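Local coordinates for glycosylation Associate Protein 1 (Streptococcus agalactiae serotype V, PDB 6OYC) that probably serves the glycosylation and accessory Sec export of bacterial surface proteins, working in a complex with two other glycosylation-associated proteins, at residues A[21-26]-A[358-363]; A[109-114]-A[123-128]; A[321-326]-A[354-359]. All blocks are in the same frame, centred on the assembly; numbering follows the deposited sequence.

Interactions 1 and 3 end on the same run of chain and share Arg358 and Glu359; their centres are about 11 Å apart, and Arg363 of the first is bonded through NH1 to the carbonyl of Glu357 in the second. Interaction 2 lies in the antiparallel sheet, its centre about 15 Å from that of interaction 1, and touches residues 21-26. Two hydrogen bonds tie them: Tyr23 OH to Gln124 NE2 (3.0 Å) and Trp22 NE1 to Phe109 O (3.1 Å). Interactions 2 and 3 do not touch, with nearest atoms about 8 Å apart. Residues 21-26 thus connect the hairpin to Arg358, which also makes a weak hydrogen bond to a sulfate ion, probably from the crystallisation liquor.

Interaction 1 of 3, residues A[21-26]-A[358-363]; sequences LWYFKP and REFESR. With SO4 (sulfate ion), chain K.
Arg358 sets its CG between the backbone N and the carbonyl carbon (chi1 67°) and then runs extended to NE, which carries the chain across the ring of Phe24. Its CD sits over the centre of that ring, 3.7 Å from the centroid, in a CH-pi contact. Farther along, the guanidinium lies flat on the same face with the two planes only 20° apart, a cation-pi stack with CZ 4.4 Å from the Phe24 centroid. CA of Pro26 lies over the opposite face, toward its rim, so the guanidinium has a neighbour on each side. NH1 donates to the carbonyl oxygen of Phe24 at 2.9 Å; the bond lies in the guanidinium plane but reaches the oxygen from 37° above the carbonyl plane. At the rim of the Phe24 ring comes the carboxylate of Glu359, whose chain bends back at chi2 and brings Glu359 OE2 to 3.6 Å from Phe24 CZ. Phe360 in turn meets the Tyr23 ring, CZ to CD1 3.9 Å, and both rings also meet Phe109, just before strand 111-115. NE of Arg358 makes a weak hydrogen bond to sulfate O3 at 2.7 Å, while Thr27 OG1 gives the anion another partner. Within a GT-B-like fold, the contact joins a loop of the seven-stranded sheet to the start of helix 360-375. The stack and the NH1 bond probably steady the guanidinium, consistent with a spot that could accept an anion.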
loop_
_atom_site.group_PDB
_atom_site.type_symbol
_atom_site.label_atom_id
_atom_site.label_comp_id
_atom_site.label_asym_id
_atom_site.label_seq_id
_atom_site.Cartn_x
_atom_site.Cartn_y
_atom_site.Cartn_z
ATOM N N LEU A 21 -3.225 11.308 3.241
ATOM C CA LEU A 21 -4.556 11.769 3.627
ATOM C C LEU A 21 -5.599 10.704 3.296
ATOM O O LEU A 21 -5.526 10.039 2.255
ATOM C CB LEU A 21 -4.891 13.076 2.909
ATOM C CG LEU A 21 -3.794 14.136 3.036
ATOM C CD1 LEU A 21 -4.177 15.409 2.253
ATOM C CD2 LEU A 21 -3.544 14.436 4.500
ATOM N N TRP A 22 -6.589 10.556 4.185
ATOM C CA TRP A 22 -7.537 9.457 4.046
ATOM C C TRP A 22 -8.283 9.502 2.721
ATOM O O TRP A 22 -8.713 8.456 2.214
ATOM C CB TRP A 22 -8.527 9.454 5.210
ATOM C CG TRP A 22 -9.639 10.497 5.172
ATOM C CD1 TRP A 22 -9.701 11.652 5.906
ATOM C CD2 TRP A 22 -10.863 10.443 4.411
ATOM N NE1 TRP A 22 -10.869 12.323 5.637
ATOM C CE2 TRP A 22 -11.601 11.603 4.728
ATOM C CE3 TRP A 22 -11.403 9.525 3.500
ATOM C CZ2 TRP A 22 -12.856 11.875 4.166
ATOM C CZ3 TRP A 22 -12.648 9.789 2.941
ATOM C CH2 TRP A 22 -13.360 10.960 3.273
ATOM N N TYR A 23 -8.439 10.686 2.144
ATOM C CA TYR A 23 -9.189 10.859 0.911
ATOM C C TYR A 23 -8.285 10.999 -0.303
ATOM O O TYR A 23 -8.761 11.399 -1.369
ATOM C CB TYR A 23 -10.088 12.092 1.024
ATOM C CG TYR A 23 -9.342 13.354 1.447
ATOM C CD1 TYR A 23 -8.695 14.157 0.513
ATOM C CD2 TYR A 23 -9.281 13.735 2.785
ATOM C CE1 TYR A 23 -8.011 15.320 0.896
ATOM C CE2 TYR A 23 -8.610 14.896 3.186
ATOM C CZ TYR A 23 -7.984 15.688 2.239
ATOM O OH TYR A 23 -7.316 16.831 2.634
ATOM N N PHE A 24 -6.990 10.723 -0.164
ATOM C CA PHE A 24 -6.047 11.027 -1.235
ATOM C C PHE A 24 -4.909 10.007 -1.251
ATOM O O PHE A 24 -3.733 10.365 -1.379
ATOM C CB PHE A 24 -5.499 12.453 -1.092
ATOM C CG PHE A 24 -5.217 13.133 -2.397
ATOM C CD1 PHE A 24 -6.157 13.125 -3.418
ATOM C CD2 PHE A 24 -4.005 13.762 -2.613
ATOM C CE1 PHE A 24 -5.905 13.750 -4.631
ATOM C CE2 PHE A 24 -3.742 14.389 -3.829
ATOM C CZ PHE A 24 -4.699 14.378 -4.839
ATOM N N LYS A 25 -5.239 8.734 -1.102
ATOM C CA LYS A 25 -4.200 7.708 -1.036
ATOM C C LYS A 25 -3.552 7.504 -2.408
ATOM O O LYS A 25 -4.260 7.366 -3.403
ATOM C CB LYS A 25 -4.794 6.400 -0.531
ATOM C CG LYS A 25 -3.813 5.229 -0.452
ATOM C CD LYS A 25 -4.600 3.923 -0.300
ATOM C CE LYS A 25 -3.818 2.701 -0.764
ATOM N NZ LYS A 25 -3.371 2.811 -2.177
ATOM N N PRO A 26 -2.220 7.500 -2.503
ATOM C CA PRO A 26 -1.569 7.077 -3.751
ATOM C C PRO A 26 -1.820 5.599 -4.011
ATOM O O PRO A 26 -1.911 4.789 -3.080
ATOM C CB PRO A 26 -0.076 7.343 -3.500
ATOM C CG PRO A 26 0.010 8.127 -2.233
ATOM C CD PRO A 26 -1.238 7.819 -1.449
ATOM N N ARG A 358 -7.275 9.397 -7.782
ATOM C CA ARG A 358 -7.527 10.183 -6.577
ATOM C C ARG A 358 -7.805 11.655 -6.882
ATOM O O ARG A 358 -8.495 12.322 -6.101
ATOM C CB ARG A 358 -6.352 10.046 -5.607
ATOM C CG ARG A 358 -5.054 10.646 -6.062
ATOM C CD ARG A 358 -3.993 10.474 -4.976
ATOM N NE ARG A 358 -2.680 10.869 -5.457
ATOM C CZ ARG A 358 -1.626 11.133 -4.686
ATOM N NH1 ARG A 358 -1.712 11.044 -3.362
ATOM N NH2 ARG A 358 -0.481 11.492 -5.247
ATOM N N GLU A 359 -7.307 12.168 -8.004
ATOM C CA GLU A 359 -7.540 13.563 -8.354
ATOM C C GLU A 359 -9.028 13.810 -8.562
ATOM O O GLU A 359 -9.694 13.104 -9.329
ATOM C CB GLU A 359 -6.756 13.951 -9.613
ATOM C CG GLU A 359 -5.238 14.121 -9.428
ATOM C CD GLU A 359 -4.855 15.268 -8.481
ATOM O OE1 GLU A 359 -5.747 16.037 -8.040
ATOM O OE2 GLU A 359 -3.650 15.396 -8.165
ATOM N N PHE A 360 -9.550 14.826 -7.877
ATOM C CA PHE A 360 -10.994 15.008 -7.836
ATOM C C PHE A 360 -11.537 15.360 -9.216
ATOM O O PHE A 360 -12.437 14.683 -9.728
ATOM C CB PHE A 360 -11.365 16.068 -6.792
ATOM C CG PHE A 360 -11.206 15.600 -5.331
ATOM C CD1 PHE A 360 -10.443 14.486 -5.001
ATOM C CD2 PHE A 360 -11.819 16.294 -4.293
ATOM C CE1 PHE A 360 -10.305 14.077 -3.678
ATOM C CE2 PHE A 360 -11.681 15.889 -2.960
ATOM C CZ PHE A 360 -10.927 14.782 -2.658
ATOM N N GLU A 361 -10.965 16.370 -9.869
ATOM C CA GLU A 361 -11.586 16.855 -11.101
ATOM C C GLU A 361 -11.425 15.861 -12.252
ATOM O O GLU A 361 -12.337 15.708 -13.073
ATOM C CB GLU A 361 -11.046 18.232 -11.468
ATOM C CG GLU A 361 -12.006 19.355 -11.048
ATOM C CD GLU A 361 -13.277 19.420 -11.898
ATOM O OE1 GLU A 361 -14.260 18.726 -11.566
ATOM O OE2 GLU A 361 -13.301 20.179 -12.889
ATOM N N SER A 362 -10.296 15.160 -12.317
ATOM C CA SER A 362 -10.155 14.097 -13.312
ATOM C C SER A 362 -11.245 13.038 -13.146
ATOM O O SER A 362 -11.929 12.676 -14.111
ATOM C CB SER A 362 -8.756 13.479 -13.211
ATOM O OG SER A 362 -8.730 12.171 -13.749
ATOM N N ARG A 363 -11.445 12.554 -11.916
ATOM C CA ARG A 363 -12.500 11.578 -11.656
ATOM C C ARG A 363 -13.872 12.120 -12.043
ATOM O O ARG A 363 -14.673 11.414 -12.670
ATOM C CB ARG A 363 -12.475 11.179 -10.181
ATOM C CG ARG A 363 -12.836 9.753 -9.916
ATOM C CD ARG A 363 -12.553 9.374 -8.480
ATOM N NE ARG A 363 -13.187 10.276 -7.521
ATOM C CZ ARG A 363 -12.526 11.001 -6.621
ATOM N NH1 ARG A 363 -11.196 10.957 -6.560
ATOM N NH2 ARG A 363 -13.196 11.790 -5.792
HETATM S S SO4 K . -0.906 8.582 -8.100
HETATM O O1 SO4 K . -1.509 7.377 -7.539
HETATM O O2 SO4 K . 0.499 8.686 -7.682
HETATM O O3 SO4 K . -1.693 9.733 -7.664
HETATM O O4 SO4 K . -0.954 8.517 -9.565
#

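Interaction 2 of 3, residues A[109-114]-A[123-128]; sequences FIVLVK and VQFGEE
Val111 and Val123 put their side chains together on one face of the sheet, CB to CB 4.1 Å, at the apolar centre of the antiparallel beta hairpin formed by strands 111-115 and 118-125. The hairpin belongs to a long, continuously antiparallel sheet, and the axes of its strand segments run at 161° to each other. On the same side, CG2 of Val113 reaches CG2 of Val123 at 4.0 Å. Toward the other end, CG2 of Val111 meets the edge of the Phe125 ring. The anti placement of CG1 to the backbone N in Val111 (chi1 174°) leaves CG2 beside that N, where it points at CE1 of the ring. Beneath the side chains the two valines form a hydrogen-bonded pair, with Val123 N giving a good bond to Val111 O at 2.9 Å and Val111 N a weak one, 3.4 Å, to Val123 O. Ile110 packs CG2 against the amide of Gln124, 3.4 Å from NE2; the hydrogen bond of that nitrogen goes to Tyr23 OH in the adjacent loop. At the polar edge, where the strands part, a water takes over the bridging. The N-H of Phe125 donates to it at 2.7 Å, and the oxygens Gln124 OE1 and Phe109 O lie 2.8 and 2.9 Å from it.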
loop_
_atom_site.group_PDB
_atom_site.type_symbol
_atom_site.label_atom_id
_atom_site.label_comp_id
_atom_site.label_asym_id
_atom_site.label_seq_id
_atom_site.Cartn_x
_atom_site.Cartn_y
_atom_site.Cartn_z
ATOM N N PHE A 109 -14.368 16.540 4.469
ATOM C CA PHE A 109 -13.055 15.902 4.430
ATOM C C PHE A 109 -12.176 16.220 5.646
ATOM O O PHE A 109 -11.394 15.367 6.068
ATOM C CB PHE A 109 -12.338 16.288 3.129
ATOM C CG PHE A 109 -13.084 15.861 1.880
ATOM C CD1 PHE A 109 -13.054 14.525 1.448
ATOM C CD2 PHE A 109 -13.826 16.777 1.143
ATOM C CE1 PHE A 109 -13.757 14.123 0.291
ATOM C CE2 PHE A 109 -14.519 16.383 -0.018
ATOM C CZ PHE A 109 -14.490 15.055 -0.438
ATOM N N ILE A 110 -12.293 17.429 6.217
ATOM C CA ILE A 110 -11.470 17.882 7.334
ATOM C C ILE A 110 -12.318 18.773 8.236
ATOM O O ILE A 110 -13.461 19.111 7.916
ATOM C CB ILE A 110 -10.227 18.665 6.862
ATOM C CG1 ILE A 110 -10.669 19.986 6.231
ATOM C CG2 ILE A 110 -9.342 17.830 5.902
ATOM C CD1 ILE A 110 -9.533 20.903 5.912
ATOM N N VAL A 111 -11.718 19.231 9.336
ATOM C CA VAL A 111 -12.321 20.245 10.200
ATOM C C VAL A 111 -11.468 21.506 10.149
ATOM O O VAL A 111 -10.238 21.438 10.253
ATOM C CB VAL A 111 -12.485 19.744 11.649
ATOM C CG1 VAL A 111 -12.980 20.866 12.515
ATOM C CG2 VAL A 111 -13.492 18.588 11.716
ATOM N N LEU A 112 -12.118 22.650 9.959
ATOM C CA LEU A 112 -11.470 23.950 10.077
ATOM C C LEU A 112 -11.675 24.522 11.477
ATOM O O LEU A 112 -12.812 24.598 11.965
ATOM C CB LEU A 112 -12.014 24.918 9.030
ATOM C CG LEU A 112 -11.758 24.408 7.612
ATOM C CD1 LEU A 112 -12.555 25.228 6.577
ATOM C CD2 LEU A 112 -10.244 24.423 7.312
ATOM N N VAL A 113 -10.571 24.904 12.121
ATOM C CA VAL A 113 -10.586 25.641 13.378
ATOM C C VAL A 113 -10.295 27.104 13.056
ATOM O O VAL A 113 -9.189 27.441 12.608
ATOM C CB VAL A 113 -9.559 25.088 14.365
ATOM C CG1 VAL A 113 -9.628 25.859 15.693
ATOM C CG2 VAL A 113 -9.786 23.610 14.562
ATOM N N LYS A 114 -11.284 27.969 13.291
ATOM C CA LYS A 114 -11.197 29.395 13.007
ATOM C C LYS A 114 -11.536 30.186 14.259
ATOM O O LYS A 114 -12.187 29.684 15.181
ATOM C CB LYS A 114 -12.141 29.830 11.867
ATOM C CG LYS A 114 -11.840 29.185 10.486
ATOM C CD LYS A 114 -12.470 29.941 9.299
ATOM C CE LYS A 114 -12.365 29.103 8.012
ATOM N NZ LYS A 114 -12.296 29.864 6.715
ATOM N N VAL A 123 -7.602 20.182 10.668
ATOM C CA VAL A 123 -7.505 18.933 11.406
ATOM C C VAL A 123 -7.677 17.796 10.419
ATOM O O VAL A 123 -8.638 17.792 9.647
ATOM C CB VAL A 123 -8.558 18.877 12.522
ATOM C CG1 VAL A 123 -8.497 17.544 13.241
ATOM C CG2 VAL A 123 -8.348 20.057 13.485
ATOM N N GLN A 124 -6.749 16.839 10.435
ATOM C CA GLN A 124 -6.745 15.746 9.470
ATOM C C GLN A 124 -6.906 14.417 10.185
ATOM O O GLN A 124 -6.350 14.211 11.275
ATOM C CB GLN A 124 -5.466 15.735 8.635
ATOM C CG GLN A 124 -5.420 16.871 7.591
ATOM C CD GLN A 124 -6.105 16.491 6.297
ATOM O OE1 GLN A 124 -6.711 15.414 6.198
ATOM N NE2 GLN A 124 -6.000 17.359 5.282
ATOM N N PHE A 125 -7.663 13.514 9.554
ATOM C CA PHE A 125 -7.975 12.215 10.128
ATOM C C PHE A 125 -7.423 11.096 9.253
ATOM O O PHE A 125 -7.350 11.219 8.028
ATOM C CB PHE A 125 -9.492 12.057 10.332
ATOM C CG PHE A 125 -10.096 13.166 11.149
ATOM C CD1 PHE A 125 -10.533 14.342 10.543
ATOM C CD2 PHE A 125 -10.166 13.066 12.521
ATOM C CE1 PHE A 125 -11.065 15.385 11.298
ATOM C CE2 PHE A 125 -10.704 14.088 13.277
ATOM C CZ PHE A 125 -11.153 15.253 12.657
ATOM N N GLY A 126 -7.014 10.008 9.902
ATOM C CA GLY A 126 -6.478 8.866 9.202
ATOM C C GLY A 126 -7.548 8.000 8.553
ATOM O O GLY A 126 -8.756 8.226 8.670
ATOM N N GLU A 127 -7.063 6.969 7.858
ATOM C CA GLU A 127 -7.946 5.971 7.276
ATOM C C GLU A 127 -8.845 5.350 8.340
ATOM O O GLU A 127 -10.024 5.080 8.086
ATOM C CB GLU A 127 -7.112 4.898 6.568
ATOM C CG GLU A 127 -7.917 3.958 5.677
ATOM C CD GLU A 127 -7.040 2.913 4.992
ATOM O OE1 GLU A 127 -5.935 3.284 4.529
ATOM O OE2 GLU A 127 -7.457 1.729 4.910
ATOM N N GLU A 128 -8.307 5.113 9.533
ATOM C CA GLU A 128 -9.079 4.529 10.620
ATOM C C GLU A 128 -9.767 5.600 11.456
ATOM O O GLU A 128 -10.351 5.282 12.493
ATOM C CB GLU A 128 -8.182 3.638 11.511
ATOM C CG GLU A 128 -7.750 2.291 10.875
ATOM C CD GLU A 128 -6.651 2.436 9.818
ATOM O OE1 GLU A 128 -5.855 3.394 9.904
ATOM O OE2 GLU A 128 -6.584 1.591 8.904
HETATM O O HOH W 1 -9.016 14.314 7.359
#

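Interaction 3 of 3, residues A[321-326]-A[354-359]; sequences YFVVDR and VSYERE. With SO4 (sulfate ion), chain K.
Asp325 and Tyr356 form a short bond in which the backbone N of Tyr356 donates to Asp325 OD2 at 2.7 Å, meeting that oxygen on its syn lone pair. The torsion that places CG of Asp325 anti to its carbonyl carbon (chi1 -66°) turns the carboxylate to the chain leaving strand 349-354. Shorter still is the hydroxyl pair Tyr321 OH and Tyr356 OH, 2.6 Å apart, which meet with the side chains nearly at right angles; Tyr356 OH is bonded to Thr438 OG1 as well. Between these lies a parallel bridge, Val323 with Val354. Val354 is gripped at both backbone ends: its N donates to Phe322 O at 2.8 Å, and its O accepts from Val324 N at 2.9 Å. The packing follows from this register. CG2 of Val354 sits over the centre of the Tyr321 ring, 3.5 Å from the centroid, in a CH-pi contact, while CG1 lies over a face of the Tyr356 ring, toward its rim. CG2 of Val323 touches CE2 of Tyr356 at 4.0 Å. Strands 318-323 and 349-354 are neighbours in a Rossmann-like parallel sheet, joined by helix 329-344 as a beta-alpha-beta crossover; that helix packs on Phe322 and Val324, and helix 414-420 on both tyrosines.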
loop_
_atom_site.group_PDB
_atom_site.type_symbol
_atom_site.label_atom_id
_atom_site.label_comp_id
_atom_site.label_asym_id
_atom_site.label_seq_id
_atom_site.Cartn_x
_atom_site.Cartn_y
_atom_site.Cartn_z
ATOM N N TYR A 321 -17.122 -5.912 -12.004
ATOM C CA TYR A 321 -16.273 -4.859 -11.448
ATOM C C TYR A 321 -15.384 -4.338 -12.576
ATOM O O TYR A 321 -14.426 -5.009 -12.968
ATOM C CB TYR A 321 -15.457 -5.456 -10.296
ATOM C CG TYR A 321 -14.549 -4.553 -9.472
ATOM C CD1 TYR A 321 -13.247 -4.257 -9.892
ATOM C CD2 TYR A 321 -14.955 -4.080 -8.226
ATOM C CE1 TYR A 321 -12.409 -3.458 -9.108
ATOM C CE2 TYR A 321 -14.117 -3.291 -7.441
ATOM C CZ TYR A 321 -12.851 -2.978 -7.892
ATOM O OH TYR A 321 -12.015 -2.195 -7.129
ATOM N N PHE A 322 -15.699 -3.152 -13.109
ATOM C CA PHE A 322 -15.144 -2.674 -14.382
ATOM C C PHE A 322 -14.251 -1.455 -14.165
ATOM O O PHE A 322 -14.746 -0.341 -13.930
ATOM C CB PHE A 322 -16.272 -2.347 -15.360
ATOM C CG PHE A 322 -15.835 -2.220 -16.810
ATOM C CD1 PHE A 322 -14.968 -1.213 -17.217
ATOM C CD2 PHE A 322 -16.341 -3.082 -17.779
ATOM C CE1 PHE A 322 -14.604 -1.081 -18.562
ATOM C CE2 PHE A 322 -15.973 -2.953 -19.132
ATOM C CZ PHE A 322 -15.100 -1.957 -19.513
ATOM N N VAL A 323 -12.943 -1.656 -14.294
ATOM C CA VAL A 323 -11.980 -0.578 -14.085
ATOM C C VAL A 323 -11.978 0.320 -15.312
ATOM O O VAL A 323 -11.772 -0.155 -16.432
ATOM C CB VAL A 323 -10.575 -1.145 -13.806
ATOM C CG1 VAL A 323 -9.513 -0.013 -13.730
ATOM C CG2 VAL A 323 -10.578 -1.960 -12.517
ATOM N N VAL A 324 -12.200 1.625 -15.110
ATOM C CA VAL A 324 -12.267 2.558 -16.238
ATOM C C VAL A 324 -11.005 3.410 -16.405
ATOM O O VAL A 324 -10.848 4.057 -17.453
ATOM C CB VAL A 324 -13.516 3.461 -16.133
ATOM C CG1 VAL A 324 -14.784 2.603 -16.156
ATOM C CG2 VAL A 324 -13.452 4.337 -14.867
ATOM N N ASP A 325 -10.086 3.397 -15.437
ATOM C CA ASP A 325 -8.843 4.160 -15.539
ATOM C C ASP A 325 -8.029 3.781 -16.775
ATOM O O ASP A 325 -7.983 2.623 -17.193
ATOM C CB ASP A 325 -7.978 3.943 -14.293
ATOM C CG ASP A 325 -8.616 4.503 -13.048
ATOM O OD1 ASP A 325 -9.236 5.591 -13.118
ATOM O OD2 ASP A 325 -8.530 3.841 -12.004
ATOM N N ARG A 326 -7.353 4.785 -17.328
ATOM C CA ARG A 326 -6.487 4.706 -18.500
ATOM C C ARG A 326 -7.234 4.362 -19.774
ATOM O O ARG A 326 -6.595 4.150 -20.806
ATOM C CB ARG A 326 -5.341 3.706 -18.324
ATOM C CG ARG A 326 -4.531 3.868 -17.061
ATOM C CD ARG A 326 -3.570 2.691 -16.971
ATOM N NE ARG A 326 -2.712 2.743 -15.796
ATOM C CZ ARG A 326 -1.641 3.517 -15.696
ATOM N NH1 ARG A 326 -1.297 4.307 -16.711
ATOM N NH2 ARG A 326 -0.916 3.497 -14.581
ATOM N N VAL A 354 -15.356 1.403 -11.823
ATOM C CA VAL A 354 -14.388 1.601 -10.754
ATOM C C VAL A 354 -13.315 2.557 -11.255
ATOM O O VAL A 354 -12.687 2.309 -12.292
ATOM C CB VAL A 354 -13.780 0.264 -10.313
ATOM C CG1 VAL A 354 -12.687 0.463 -9.217
ATOM C CG2 VAL A 354 -14.899 -0.658 -9.847
ATOM N N SER A 355 -13.119 3.656 -10.530
ATOM C CA SER A 355 -12.045 4.599 -10.804
ATOM C C SER A 355 -11.154 4.681 -9.576
ATOM O O SER A 355 -11.631 4.989 -8.473
ATOM C CB SER A 355 -12.593 5.981 -11.163
ATOM O OG SER A 355 -11.563 6.948 -11.138
ATOM N N TYR A 356 -9.871 4.398 -9.766
ATOM C CA TYR A 356 -8.881 4.538 -8.716
ATOM C C TYR A 356 -8.203 5.909 -8.730
ATOM O O TYR A 356 -7.338 6.163 -7.888
ATOM C CB TYR A 356 -7.827 3.429 -8.834
ATOM C CG TYR A 356 -8.341 1.999 -8.693
ATOM C CD1 TYR A 356 -9.059 1.595 -7.564
ATOM C CD2 TYR A 356 -8.074 1.042 -9.683
ATOM C CE1 TYR A 356 -9.515 0.293 -7.439
ATOM C CE2 TYR A 356 -8.519 -0.276 -9.556
ATOM C CZ TYR A 356 -9.244 -0.637 -8.436
ATOM O OH TYR A 356 -9.687 -1.934 -8.303
ATOM N N GLU A 357 -8.591 6.803 -9.637
ATOM C CA GLU A 357 -7.939 8.104 -9.736
ATOM C C GLU A 357 -8.292 8.964 -8.529
ATOM O O GLU A 357 -9.469 9.253 -8.289
ATOM C CB GLU A 357 -8.350 8.814 -11.024
ATOM C CG GLU A 357 -7.736 10.207 -11.134
ATOM C CD GLU A 357 -6.224 10.203 -10.864
ATOM O OE1 GLU A 357 -5.508 9.349 -11.413
ATOM O OE2 GLU A 357 -5.736 11.055 -10.092
ATOM N N ARG A 358 -7.275 9.397 -7.782
ATOM C CA ARG A 358 -7.527 10.183 -6.577
ATOM C C ARG A 358 -7.805 11.655 -6.882
ATOM O O ARG A 358 -8.495 12.322 -6.101
ATOM C CB ARG A 358 -6.352 10.046 -5.607
ATOM C CG ARG A 358 -5.054 10.646 -6.062
ATOM C CD ARG A 358 -3.993 10.474 -4.976
ATOM N NE ARG A 358 -2.680 10.869 -5.457
ATOM C CZ ARG A 358 -1.626 11.133 -4.686
ATOM N NH1 ARG A 358 -1.712 11.044 -3.362
ATOM N NH2 ARG A 358 -0.481 11.492 -5.247
ATOM N N GLU A 359 -7.307 12.168 -8.004
ATOM C CA GLU A 359 -7.540 13.563 -8.354
ATOM C C GLU A 359 -9.028 13.810 -8.562
ATOM O O GLU A 359 -9.694 13.104 -9.329
ATOM C CB GLU A 359 -6.756 13.951 -9.613
ATOM C CG GLU A 359 -5.238 14.121 -9.428
ATOM C CD GLU A 359 -4.855 15.268 -8.481
ATOM O OE1 GLU A 359 -5.747 16.037 -8.040
ATOM O OE2 GLU A 359 -3.650 15.396 -8.165
HETATM S S SO4 K . -0.906 8.582 -8.100
HETATM O O1 SO4 K . -1.509 7.377 -7.539
HETATM O O2 SO4 K . 0.499 8.686 -7.682
HETATM O O3 SO4 K . -1.693 9.733 -7.664
HETATM O O4 SO4 K . -0.954 8.517 -9.565
#